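Local coordinates for putative surface-anchored fimbrial subunit (Corynebacterium diphtheriae, PDB 3HR6), which forms the shaft of pili on the bacterial surface as the major pilin, built of tandem Ig-like modules stabilised by isopeptide and disulfide bonds, at residues Ala143-Pro154 with Asn166-Pro176; Glu196-Val207 with Val253-Pro264. All blocks are in the same frame, centred on the assembly; numbering follows the deposited sequence.

Contact 1: Ala143-Pro154 with Asn166-Pro176; sequences ALSEPVKTAVDP and NVKYRVATKIP. With CA (calcium ion), chain B.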
loop_
_atom_site.group_PDB
_atom_site.type_symbol
_atom_site.label_atom_id
_atom_site.label_comp_id
_atom_site.label_asym_id
_atom_site.label_seq_id
_atom_site.Cartn_x
_atom_site.Cartn_y
_atom_site.Cartn_z
ATOM N N ALA A 143 -5.130 12.655 12.103
ATOM C CA ALA A 143 -5.277 11.489 11.281
ATOM C C ALA A 143 -4.593 11.662 9.912
ATOM O O ALA A 143 -4.447 12.764 9.393
ATOM C CB ALA A 143 -6.780 11.188 11.077
ATOM N N LEU A 144 -4.211 10.525 9.368
ATOM C CA LEU A 144 -3.746 10.377 7.994
ATOM C C LEU A 144 -4.878 9.742 7.183
ATOM O O LEU A 144 -5.464 8.718 7.572
ATOM C CB LEU A 144 -2.518 9.485 7.941
ATOM C CG LEU A 144 -1.250 10.184 8.451
ATOM C CD1 LEU A 144 -0.215 9.167 8.939
ATOM C CD2 LEU A 144 -0.734 11.048 7.338
ATOM N N SER A 145 -5.168 10.333 6.044
ATOM C CA SER A 145 -6.186 9.798 5.148
ATOM C C SER A 145 -5.618 8.622 4.395
ATOM O O SER A 145 -4.427 8.603 4.115
ATOM C CB SER A 145 -6.589 10.859 4.129
ATOM O OG SER A 145 -7.187 11.962 4.787
ATOM N N GLU A 146 -6.484 7.679 4.019
ATOM C CA GLU A 146 -6.032 6.519 3.272
ATOM C C GLU A 146 -5.609 6.951 1.861
ATOM O O GLU A 146 -6.463 7.444 1.122
ATOM C CB GLU A 146 -7.194 5.530 3.142
ATOM C CG GLU A 146 -6.914 4.314 2.239
ATOM C CD GLU A 146 -8.130 3.423 2.098
ATOM O OE1 GLU A 146 -9.006 3.703 1.248
ATOM O OE2 GLU A 146 -8.217 2.496 2.896
ATOM N N PRO A 147 -4.330 6.713 1.492
ATOM C CA PRO A 147 -3.931 7.048 0.112
ATOM C C PRO A 147 -4.725 6.280 -0.913
ATOM O O PRO A 147 -5.200 5.152 -0.661
ATOM C CB PRO A 147 -2.452 6.623 0.041
ATOM C CG PRO A 147 -1.985 6.760 1.527
ATOM C CD PRO A 147 -3.209 6.220 2.280
ATOM N N VAL A 148 -4.862 6.862 -2.088
ATOM C CA VAL A 148 -5.645 6.250 -3.158
ATOM C C VAL A 148 -4.638 5.727 -4.185
ATOM O O VAL A 148 -3.941 6.504 -4.801
ATOM C CB VAL A 148 -6.575 7.277 -3.809
ATOM C CG1 VAL A 148 -7.308 6.657 -5.006
ATOM C CG2 VAL A 148 -7.547 7.843 -2.771
ATOM N N LYS A 149 -4.590 4.411 -4.278
ATOM C CA LYS A 149 -3.773 3.716 -5.241
ATOM C C LYS A 149 -4.609 3.271 -6.424
ATOM O O LYS A 149 -5.641 2.624 -6.267
ATOM C CB LYS A 149 -3.046 2.537 -4.601
ATOM C CG LYS A 149 -2.105 1.842 -5.565
ATOM C CD LYS A 149 -1.291 0.775 -4.947
ATOM C CE LYS A 149 -0.456 0.044 -6.011
ATOM N NZ LYS A 149 0.695 -0.716 -5.473
ATOM N N THR A 150 -4.135 3.564 -7.615
ATOM C CA THR A 150 -4.703 3.081 -8.856
ATOM C C THR A 150 -3.646 2.471 -9.761
ATOM O O THR A 150 -2.447 2.690 -9.583
ATOM C CB THR A 150 -5.415 4.199 -9.574
ATOM O OG1 THR A 150 -4.513 5.313 -9.818
ATOM C CG2 THR A 150 -6.681 4.620 -8.799
ATOM N N ALA A 151 -4.117 1.741 -10.754
ATOM C CA ALA A 151 -3.276 1.156 -11.809
ATOM C C ALA A 151 -3.677 1.777 -13.130
ATOM O O ALA A 151 -4.834 2.119 -13.348
ATOM C CB ALA A 151 -3.434 -0.348 -11.881
ATOM N N VAL A 152 -2.673 1.983 -13.979
ATOM C CA VAL A 152 -2.815 2.613 -15.271
ATOM C C VAL A 152 -2.061 1.723 -16.278
ATOM O O VAL A 152 -1.044 1.156 -15.945
ATOM C CB VAL A 152 -2.185 4.015 -15.230
ATOM C CG1 VAL A 152 -2.096 4.619 -16.593
ATOM C CG2 VAL A 152 -3.025 4.895 -14.256
ATOM N N ASP A 153 -2.602 1.566 -17.483
ATOM C CA ASP A 153 -1.862 0.908 -18.559
ATOM C C ASP A 153 -0.944 1.981 -19.180
ATOM O O ASP A 153 -1.410 2.977 -19.794
ATOM C CB ASP A 153 -2.807 0.367 -19.626
ATOM C CG ASP A 153 -2.075 -0.360 -20.726
ATOM O OD1 ASP A 153 -0.837 -0.534 -20.598
ATOM O OD2 ASP A 153 -2.750 -0.782 -21.697
ATOM N N PRO A 154 0.379 1.815 -19.034
ATOM C CA PRO A 154 1.289 2.869 -19.528
ATOM C C PRO A 154 1.544 2.837 -21.023
ATOM O O PRO A 154 2.187 3.766 -21.568
ATOM C CB PRO A 154 2.601 2.560 -18.790
ATOM C CG PRO A 154 2.548 1.158 -18.527
ATOM C CD PRO A 154 1.110 0.800 -18.291
ATOM N N ASN A 166 4.461 -3.707 -19.065
ATOM C CA ASN A 166 4.556 -2.972 -17.833
ATOM C C ASN A 166 3.209 -2.485 -17.314
ATOM O O ASN A 166 2.315 -2.129 -18.065
ATOM C CB ASN A 166 5.456 -1.770 -18.012
ATOM C CG ASN A 166 6.840 -2.143 -18.463
ATOM O OD1 ASN A 166 7.506 -2.986 -17.868
ATOM N ND2 ASN A 166 7.281 -1.537 -19.562
ATOM N N VAL A 167 3.111 -2.495 -15.991
ATOM C CA VAL A 167 2.030 -1.863 -15.261
ATOM C C VAL A 167 2.542 -0.535 -14.763
ATOM O O VAL A 167 3.745 -0.356 -14.553
ATOM C CB VAL A 167 1.524 -2.755 -14.099
ATOM C CG1 VAL A 167 2.659 -3.092 -13.026
ATOM C CG2 VAL A 167 0.240 -2.154 -13.419
ATOM N N LYS A 168 1.622 0.379 -14.538
ATOM C CA LYS A 168 1.919 1.645 -13.881
ATOM C C LYS A 168 0.983 1.792 -12.694
ATOM O O LYS A 168 -0.190 1.461 -12.776
ATOM C CB LYS A 168 1.716 2.793 -14.851
ATOM C CG LYS A 168 1.968 4.186 -14.278
ATOM C CD LYS A 168 2.083 5.179 -15.414
ATOM C CE LYS A 168 2.048 6.566 -14.969
ATOM N NZ LYS A 168 2.107 7.491 -16.141
ATOM N N TYR A 169 1.528 2.228 -11.571
ATOM C CA TYR A 169 0.744 2.541 -10.392
ATOM C C TYR A 169 0.870 3.992 -10.030
ATOM O O TYR A 169 1.879 4.621 -10.270
ATOM C CB TYR A 169 1.169 1.704 -9.221
ATOM C CG TYR A 169 0.870 0.257 -9.340
ATOM C CD1 TYR A 169 -0.434 -0.194 -9.471
ATOM C CD2 TYR A 169 1.876 -0.669 -9.340
ATOM C CE1 TYR A 169 -0.701 -1.588 -9.585
ATOM C CE2 TYR A 169 1.632 -2.010 -9.426
ATOM C CZ TYR A 169 0.337 -2.457 -9.570
ATOM O OH TYR A 169 0.203 -3.822 -9.682
ATOM N N ARG A 170 -0.187 4.510 -9.444
ATOM C CA ARG A 170 -0.293 5.892 -9.001
ATOM C C ARG A 170 -0.832 5.848 -7.580
ATOM O O ARG A 170 -1.868 5.228 -7.309
ATOM C CB ARG A 170 -1.240 6.667 -9.889
ATOM C CG ARG A 170 -1.439 8.078 -9.483
ATOM C CD ARG A 170 -2.529 8.685 -10.299
ATOM N NE ARG A 170 -2.588 10.126 -10.157
ATOM C CZ ARG A 170 -3.297 10.785 -9.252
ATOM N NH1 ARG A 170 -4.047 10.138 -8.363
ATOM N NH2 ARG A 170 -3.266 12.133 -9.247
ATOM N N VAL A 171 -0.096 6.475 -6.674
ATOM C CA VAL A 171 -0.433 6.544 -5.268
ATOM C C VAL A 171 -0.573 8.001 -4.858
ATOM O O VAL A 171 0.421 8.785 -4.867
ATOM C CB VAL A 171 0.635 5.878 -4.357
ATOM C CG1 VAL A 171 0.224 6.030 -2.835
ATOM C CG2 VAL A 171 0.829 4.425 -4.721
ATOM N N ALA A 172 -1.790 8.404 -4.536
ATOM C CA ALA A 172 -2.097 9.785 -4.176
ATOM C C ALA A 172 -2.342 9.896 -2.657
ATOM O O ALA A 172 -3.293 9.290 -2.171
ATOM C CB ALA A 172 -3.281 10.251 -4.905
ATOM N N THR A 173 -1.475 10.626 -1.965
ATOM C CA THR A 173 -1.525 10.765 -0.509
ATOM C C THR A 173 -1.807 12.176 -0.147
ATOM O O THR A 173 -1.139 13.079 -0.588
ATOM C CB THR A 173 -0.164 10.348 0.105
ATOM O OG1 THR A 173 0.109 8.991 -0.251
ATOM C CG2 THR A 173 -0.084 10.535 1.624
ATOM N N LYS A 174 -2.800 12.373 0.704
ATOM C CA LYS A 174 -3.160 13.683 1.176
ATOM C C LYS A 174 -2.237 14.108 2.290
ATOM O O LYS A 174 -1.938 13.292 3.164
ATOM C CB LYS A 174 -4.606 13.677 1.660
ATOM C CG LYS A 174 -5.498 13.603 0.464
ATOM C CD LYS A 174 -6.949 13.771 0.659
ATOM C CE LYS A 174 -7.664 13.814 -0.727
ATOM N NZ LYS A 174 -7.433 15.003 -1.668
ATOM N N ILE A 175 -1.786 15.367 2.240
ATOM C CA ILE A 175 -1.020 15.922 3.342
ATOM C C ILE A 175 -2.004 16.413 4.389
ATOM O O ILE A 175 -2.769 17.331 4.112
ATOM C CB ILE A 175 -0.102 17.093 2.910
ATOM C CG1 ILE A 175 0.760 16.684 1.723
ATOM C CG2 ILE A 175 0.718 17.574 4.107
ATOM C CD1 ILE A 175 1.642 15.473 1.978
ATOM N N PRO A 176 -1.969 15.828 5.607
ATOM C CA PRO A 176 -2.894 16.331 6.631
ATOM C C PRO A 176 -2.518 17.708 7.139
ATOM O O PRO A 176 -1.342 18.094 7.101
ATOM C CB PRO A 176 -2.730 15.307 7.751
ATOM C CG PRO A 176 -1.288 14.947 7.670
ATOM C CD PRO A 176 -1.053 14.831 6.180
HETATM CA CA CA B . -0.593 -2.165 -22.408
HETATM O O HOH W 1 -4.084 10.147 1.725
HETATM O O HOH W 2 -3.656 12.631 5.252
HETATM O O HOH W 3 -4.359 7.188 -7.671
HETATM O O HOH W 4 1.677 -1.913 -21.094
HETATM O O HOH W 5 0.860 -2.264 -24.576
#

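Contact 2: Glu196-Val207 with Val253-Pro264; sequences ELGKPDTNKITV and VVEFEAPVTKQP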
loop_
_atom_site.group_PDB
_atom_site.type_symbol
_atom_site.label_atom_id
_atom_site.label_comp_id
_atom_site.label_asym_id
_atom_site.label_seq_id
_atom_site.Cartn_x
_atom_site.Cartn_y
_atom_site.Cartn_z
ATOM N N GLU A 196 5.048 -10.749 -8.509
ATOM C CA GLU A 196 4.995 -10.950 -9.922
ATOM C C GLU A 196 5.595 -9.778 -10.726
ATOM O O GLU A 196 5.678 -9.854 -11.957
ATOM C CB GLU A 196 3.560 -11.212 -10.324
ATOM C CG GLU A 196 3.019 -12.486 -9.650
ATOM C CD GLU A 196 2.296 -12.255 -8.312
ATOM O OE1 GLU A 196 2.182 -11.123 -7.866
ATOM O OE2 GLU A 196 1.790 -13.237 -7.673
ATOM N N LEU A 197 5.935 -8.699 -10.034
ATOM C CA LEU A 197 6.553 -7.546 -10.694
ATOM C C LEU A 197 8.039 -7.508 -10.526
ATOM O O LEU A 197 8.582 -7.799 -9.430
ATOM C CB LEU A 197 5.985 -6.232 -10.153
ATOM C CG LEU A 197 4.458 -6.120 -10.215
ATOM C CD1 LEU A 197 3.982 -4.704 -9.774
ATOM C CD2 LEU A 197 4.028 -6.367 -11.662
ATOM N N GLY A 198 8.695 -7.087 -11.587
ATOM C CA GLY A 198 10.128 -6.814 -11.543
ATOM C C GLY A 198 10.396 -5.463 -10.901
ATOM O O GLY A 198 9.507 -4.809 -10.411
ATOM N N LYS A 199 11.653 -5.032 -10.921
ATOM C CA LYS A 199 11.986 -3.789 -10.286
ATOM C C LYS A 199 11.459 -2.616 -11.115
ATOM O O LYS A 199 11.410 -2.693 -12.327
ATOM C CB LYS A 199 13.492 -3.693 -10.068
ATOM C CG LYS A 199 13.956 -4.631 -8.944
ATOM C CD LYS A 199 15.380 -4.421 -8.591
ATOM C CE LYS A 199 15.880 -5.531 -7.698
ATOM N NZ LYS A 199 16.091 -6.773 -8.464
ATOM N N PRO A 200 11.060 -1.547 -10.443
ATOM C CA PRO A 200 10.543 -0.342 -11.090
ATOM C C PRO A 200 11.595 0.304 -11.942
ATOM O O PRO A 200 12.772 0.359 -11.535
ATOM C CB PRO A 200 10.233 0.580 -9.918
ATOM C CG PRO A 200 10.308 -0.307 -8.673
ATOM C CD PRO A 200 11.290 -1.329 -9.006
ATOM N N ASP A 201 11.197 0.822 -13.098
ATOM C CA ASP A 201 12.141 1.562 -13.932
ATOM C C ASP A 201 12.491 2.886 -13.246
ATOM O O ASP A 201 11.629 3.722 -13.065
ATOM C CB ASP A 201 11.516 1.808 -15.306
ATOM C CG ASP A 201 12.420 2.602 -16.243
ATOM O OD1 ASP A 201 13.461 3.194 -15.856
ATOM O OD2 ASP A 201 12.088 2.597 -17.439
ATOM N N THR A 202 13.751 3.082 -12.856
ATOM C CA THR A 202 14.041 4.284 -12.063
ATOM C C THR A 202 13.812 5.571 -12.857
ATOM O O THR A 202 13.535 6.590 -12.243
ATOM C CB THR A 202 15.441 4.325 -11.385
ATOM O OG1 THR A 202 16.486 4.303 -12.370
ATOM C CG2 THR A 202 15.604 3.175 -10.415
ATOM N N ASN A 203 13.809 5.525 -14.186
ATOM C CA ASN A 203 13.534 6.768 -14.956
ATOM C C ASN A 203 12.042 7.072 -15.074
ATOM O O ASN A 203 11.677 8.119 -15.616
ATOM C CB ASN A 203 14.186 6.701 -16.341
ATOM C CG ASN A 203 15.671 6.589 -16.249
ATOM O OD1 ASN A 203 16.297 5.813 -16.973
ATOM N ND2 ASN A 203 16.258 7.324 -15.332
ATOM N N LYS A 204 11.220 6.170 -14.564
ATOM C CA LYS A 204 9.771 6.338 -14.586
ATOM C C LYS A 204 9.135 6.503 -13.226
ATOM O O LYS A 204 7.937 6.472 -13.128
ATOM C CB LYS A 204 9.136 5.212 -15.399
ATOM C CG LYS A 204 9.592 5.272 -16.850
ATOM C CD LYS A 204 8.904 4.231 -17.675
ATOM C CE LYS A 204 9.071 4.454 -19.178
ATOM N NZ LYS A 204 10.271 3.784 -19.681
ATOM N N ILE A 205 9.931 6.706 -12.176
ATOM C CA ILE A 205 9.400 7.007 -10.848
ATOM C C ILE A 205 9.299 8.505 -10.734
ATOM O O ILE A 205 10.280 9.197 -10.888
ATOM C CB ILE A 205 10.286 6.476 -9.712
ATOM C CG1 ILE A 205 10.524 4.962 -9.890
ATOM C CG2 ILE A 205 9.639 6.755 -8.379
ATOM C CD1 ILE A 205 11.645 4.437 -9.002
ATOM N N THR A 206 8.082 8.984 -10.468
ATOM C CA THR A 206 7.866 10.404 -10.356
ATOM C C THR A 206 7.169 10.739 -9.048
ATOM O O THR A 206 6.379 9.953 -8.504
ATOM C CB THR A 206 7.026 10.952 -11.533
ATOM O OG1 THR A 206 5.716 10.372 -11.476
ATOM C CG2 THR A 206 7.741 10.629 -12.903
ATOM N N VAL A 207 7.480 11.935 -8.578
ATOM C CA VAL A 207 6.963 12.414 -7.326
ATOM C C VAL A 207 6.588 13.869 -7.538
ATOM O O VAL A 207 7.422 14.716 -7.982
ATOM C CB VAL A 207 7.970 12.293 -6.175
ATOM C CG1 VAL A 207 7.344 12.749 -4.858
ATOM C CG2 VAL A 207 8.548 10.889 -6.030
ATOM N N VAL A 253 1.887 12.758 -4.971
ATOM C CA VAL A 253 1.562 11.701 -5.914
ATOM C C VAL A 253 2.842 11.032 -6.360
ATOM O O VAL A 253 3.739 11.724 -6.778
ATOM C CB VAL A 253 0.798 12.234 -7.139
ATOM C CG1 VAL A 253 0.520 11.069 -8.128
ATOM C CG2 VAL A 253 -0.523 12.937 -6.671
ATOM N N VAL A 254 2.937 9.732 -6.125
ATOM C CA VAL A 254 4.026 8.889 -6.551
ATOM C C VAL A 254 3.483 8.049 -7.681
ATOM O O VAL A 254 2.429 7.380 -7.535
ATOM C CB VAL A 254 4.510 7.992 -5.403
ATOM C CG1 VAL A 254 5.605 6.988 -5.868
ATOM C CG2 VAL A 254 4.985 8.880 -4.250
ATOM N N GLU A 255 4.177 8.074 -8.819
ATOM C CA GLU A 255 3.879 7.161 -9.905
ATOM C C GLU A 255 5.079 6.362 -10.281
ATOM O O GLU A 255 6.186 6.838 -10.191
ATOM C CB GLU A 255 3.377 7.894 -11.136
ATOM C CG GLU A 255 2.021 8.497 -10.909
ATOM C CD GLU A 255 1.440 9.073 -12.200
ATOM O OE1 GLU A 255 2.208 9.545 -13.072
ATOM O OE2 GLU A 255 0.204 9.019 -12.343
ATOM N N PHE A 256 4.853 5.110 -10.665
ATOM C CA PHE A 256 5.932 4.285 -11.170
ATOM C C PHE A 256 5.417 3.186 -12.083
ATOM O O PHE A 256 4.244 2.812 -12.030
ATOM C CB PHE A 256 6.734 3.702 -9.991
ATOM C CG PHE A 256 5.975 2.738 -9.129
ATOM C CD1 PHE A 256 6.067 1.374 -9.312
ATOM C CD2 PHE A 256 5.162 3.216 -8.083
ATOM C CE1 PHE A 256 5.346 0.501 -8.473
ATOM C CE2 PHE A 256 4.431 2.344 -7.264
ATOM C CZ PHE A 256 4.556 0.994 -7.446
ATOM N N GLU A 257 6.342 2.685 -12.896
ATOM C CA GLU A 257 6.089 1.541 -13.749
ATOM C C GLU A 257 6.946 0.350 -13.289
ATOM O O GLU A 257 8.032 0.523 -12.737
ATOM C CB GLU A 257 6.387 1.846 -15.206
ATOM C CG GLU A 257 5.487 2.862 -15.830
ATOM C CD GLU A 257 5.667 2.964 -17.342
ATOM O OE1 GLU A 257 6.113 1.975 -17.960
ATOM O OE2 GLU A 257 5.358 4.030 -17.913
ATOM N N ALA A 258 6.417 -0.847 -13.499
ATOM C CA ALA A 258 7.216 -2.054 -13.304
ATOM C C ALA A 258 6.789 -3.134 -14.276
ATOM O O ALA A 258 5.628 -3.170 -14.677
ATOM C CB ALA A 258 7.063 -2.552 -11.886
ATOM N N PRO A 259 7.724 -4.031 -14.624
ATOM C CA PRO A 259 7.360 -5.113 -15.539
ATOM C C PRO A 259 6.526 -6.212 -14.881
ATOM O O PRO A 259 6.804 -6.662 -13.765
ATOM C CB PRO A 259 8.707 -5.620 -16.041
ATOM C CG PRO A 259 9.678 -5.221 -15.103
ATOM C CD PRO A 259 9.169 -3.953 -14.423
ATOM N N VAL A 260 5.478 -6.620 -15.567
ATOM C CA VAL A 260 4.705 -7.771 -15.099
ATOM C C VAL A 260 5.443 -9.002 -15.614
ATOM O O VAL A 260 5.409 -9.260 -16.805
ATOM C CB VAL A 260 3.228 -7.727 -15.575
ATOM C CG1 VAL A 260 2.466 -8.919 -15.074
ATOM C CG2 VAL A 260 2.514 -6.455 -15.087
ATOM N N THR A 261 6.055 -9.795 -14.739
ATOM C CA THR A 261 6.985 -10.825 -15.203
ATOM C C THR A 261 6.406 -12.215 -15.175
ATOM O O THR A 261 6.930 -13.109 -15.856
ATOM C CB THR A 261 8.316 -10.865 -14.426
ATOM O OG1 THR A 261 8.110 -11.445 -13.128
ATOM C CG2 THR A 261 8.885 -9.481 -14.250
ATOM N N LYS A 262 5.321 -12.403 -14.426
ATOM C CA LYS A 262 4.722 -13.730 -14.364
ATOM C C LYS A 262 3.305 -13.657 -13.926
ATOM O O LYS A 262 2.885 -12.709 -13.257
ATOM C CB LYS A 262 5.511 -14.667 -13.471
ATOM C CG LYS A 262 5.603 -14.243 -12.050
ATOM C CD LYS A 262 6.719 -15.004 -11.330
ATOM C CE LYS A 262 6.814 -14.648 -9.866
ATOM N NZ LYS A 262 7.844 -15.533 -9.173
ATOM N N GLN A 263 2.572 -14.710 -14.273
ATOM C CA GLN A 263 1.182 -14.777 -13.927
ATOM C C GLN A 263 1.061 -15.068 -12.433
ATOM O O GLN A 263 1.635 -16.054 -11.935
ATOM C CB GLN A 263 0.535 -15.939 -14.677
ATOM C CG GLN A 263 -0.912 -16.220 -14.273
ATOM C CD GLN A 263 -1.516 -17.314 -15.117
ATOM O OE1 GLN A 263 -2.238 -17.053 -16.108
ATOM N NE2 GLN A 263 -1.238 -18.530 -14.740
ATOM N N PRO A 264 0.248 -14.270 -11.726
ATOM C CA PRO A 264 -0.017 -14.620 -10.340
ATOM C C PRO A 264 -0.697 -15.986 -10.279
ATOM O O PRO A 264 -1.643 -16.240 -11.066
ATOM C CB PRO A 264 -0.973 -13.520 -9.869
ATOM C CG PRO A 264 -0.797 -12.449 -10.769
ATOM C CD PRO A 264 -0.452 -13.045 -12.117
HETATM O O HOH W 6 8.999 3.045 -12.473
HETATM O O HOH W 7 9.082 1.048 -17.654
HETATM O O HOH W 8 3.972 11.626 -9.756
HETATM O O HOH W 9 4.728 9.594 -13.914
#

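Contact 1: Ala143-Pro154 with Asn166-Pro176
K149 and Y169 pack together on the inner face of an antiparallel strand pair, 148-152 with 166-174, at one edge of a sheet in an Ig-like module of the pilin. Six backbone hydrogen bonds join V148 with A172, T150 with R170 and V152 with K168. The inner face, which also carries A151 and V171, is the tight side, covered by strands 187-192 and 268-276. With CG anti to the backbone N (chi1 -176°) and the chain extended beyond it, K149 lays CE over the Y169 ring, 3.8 Å from the ring centroid, and NZ follows almost above the ring centre at 4.0 Å. That nitrogen is covalently joined to CG of N271, an intramolecular isopeptide bond, and is hydrogen-bonded to D191. V167 CG2 lies over the opposite face of the ring, so the tyrosine is held between two side chains, while T150 O approaches its edge in plane.

The other face, with V148, T150, V152, K168 and R170, is looser and wetter. T150 and R170 run side by side, and one water links T150 OG1, R170 NH1 and V148 O. Beyond the strand pair, toward P176, the two chains part, and two waters bridge the S145 and K174 backbones. At the other end D153 grips calcium through OD1 (2.5 Å) and OD2 (2.7 Å); a water on the metal donates to N166 O at 3.1 Å.

Contact 2: Glu196-Val207 with Val253-Pro264
E196 packs on K262 and across P264, and E257 receives the aliphatic part of K204: these three residues, E196, E257 and K204, bury the most surface where 196-207 runs antiparallel beside strand 253-259 and the loop that follows it, in an Ig-like module. E196 CB lies 3.4 Å from K262 O. Beyond it the chain bends at its second torsion (chi2 92°), which brings the carboxylate against P264 at about a right angle, OE2 resting 3.5 Å from P264 CB. The backbone O of E196 is gripped by T261 N in a nearly straight bond of 2.8 Å. Next to it L197 turns CD2 onto V260 CG2, and G198 N bonds to P259 O.

E257 is met differently. The CD methylene of K204, not its ammonium group, packs 3.5 Å from the E257 carboxylate carbon CD; the bend at the end of the lysine swings NZ instead to D201 OD2, a salt bridge of 3.1 Å on the anti side, tilted 32° out of the carboxylate plane. D201 OD1 meanwhile accepts from N203 N, closing an Asx turn. Direct pairing is broken here: D201 N bonds to E257 O at 3.2 Å, whereas a water joins D201 O to E257 N. Regular pairing resumes at T206 with E255. With K204 NZ committed to D201 and 4.9 Å from E257 OE1, the lysine probably offsets the charge of both acids while bonding directly to one.

In the fold
Both contacts belong to one antiparallel sheet, in which strand 166-174 of contact 1 lies directly against strand 251-259 of contact 2; backbone bonds such as Y169 N to F256 O join them. Contact 1 is somewhat more buried, with two exposed touching residues against five in contact 2; its inner face lies in the core and its outer face at the surface. Regular strand pairing, a covalent cross-link to the opposing sheet and a metal site mark contact 1, whereas contact 2 has interrupted pairing, an Asx turn and the K204-D201 salt bridge. Along the seam E255 lies in long, weak ion pairs with K168 and R170; separately, E257 packs on P154, one residue after the calcium ligand D153.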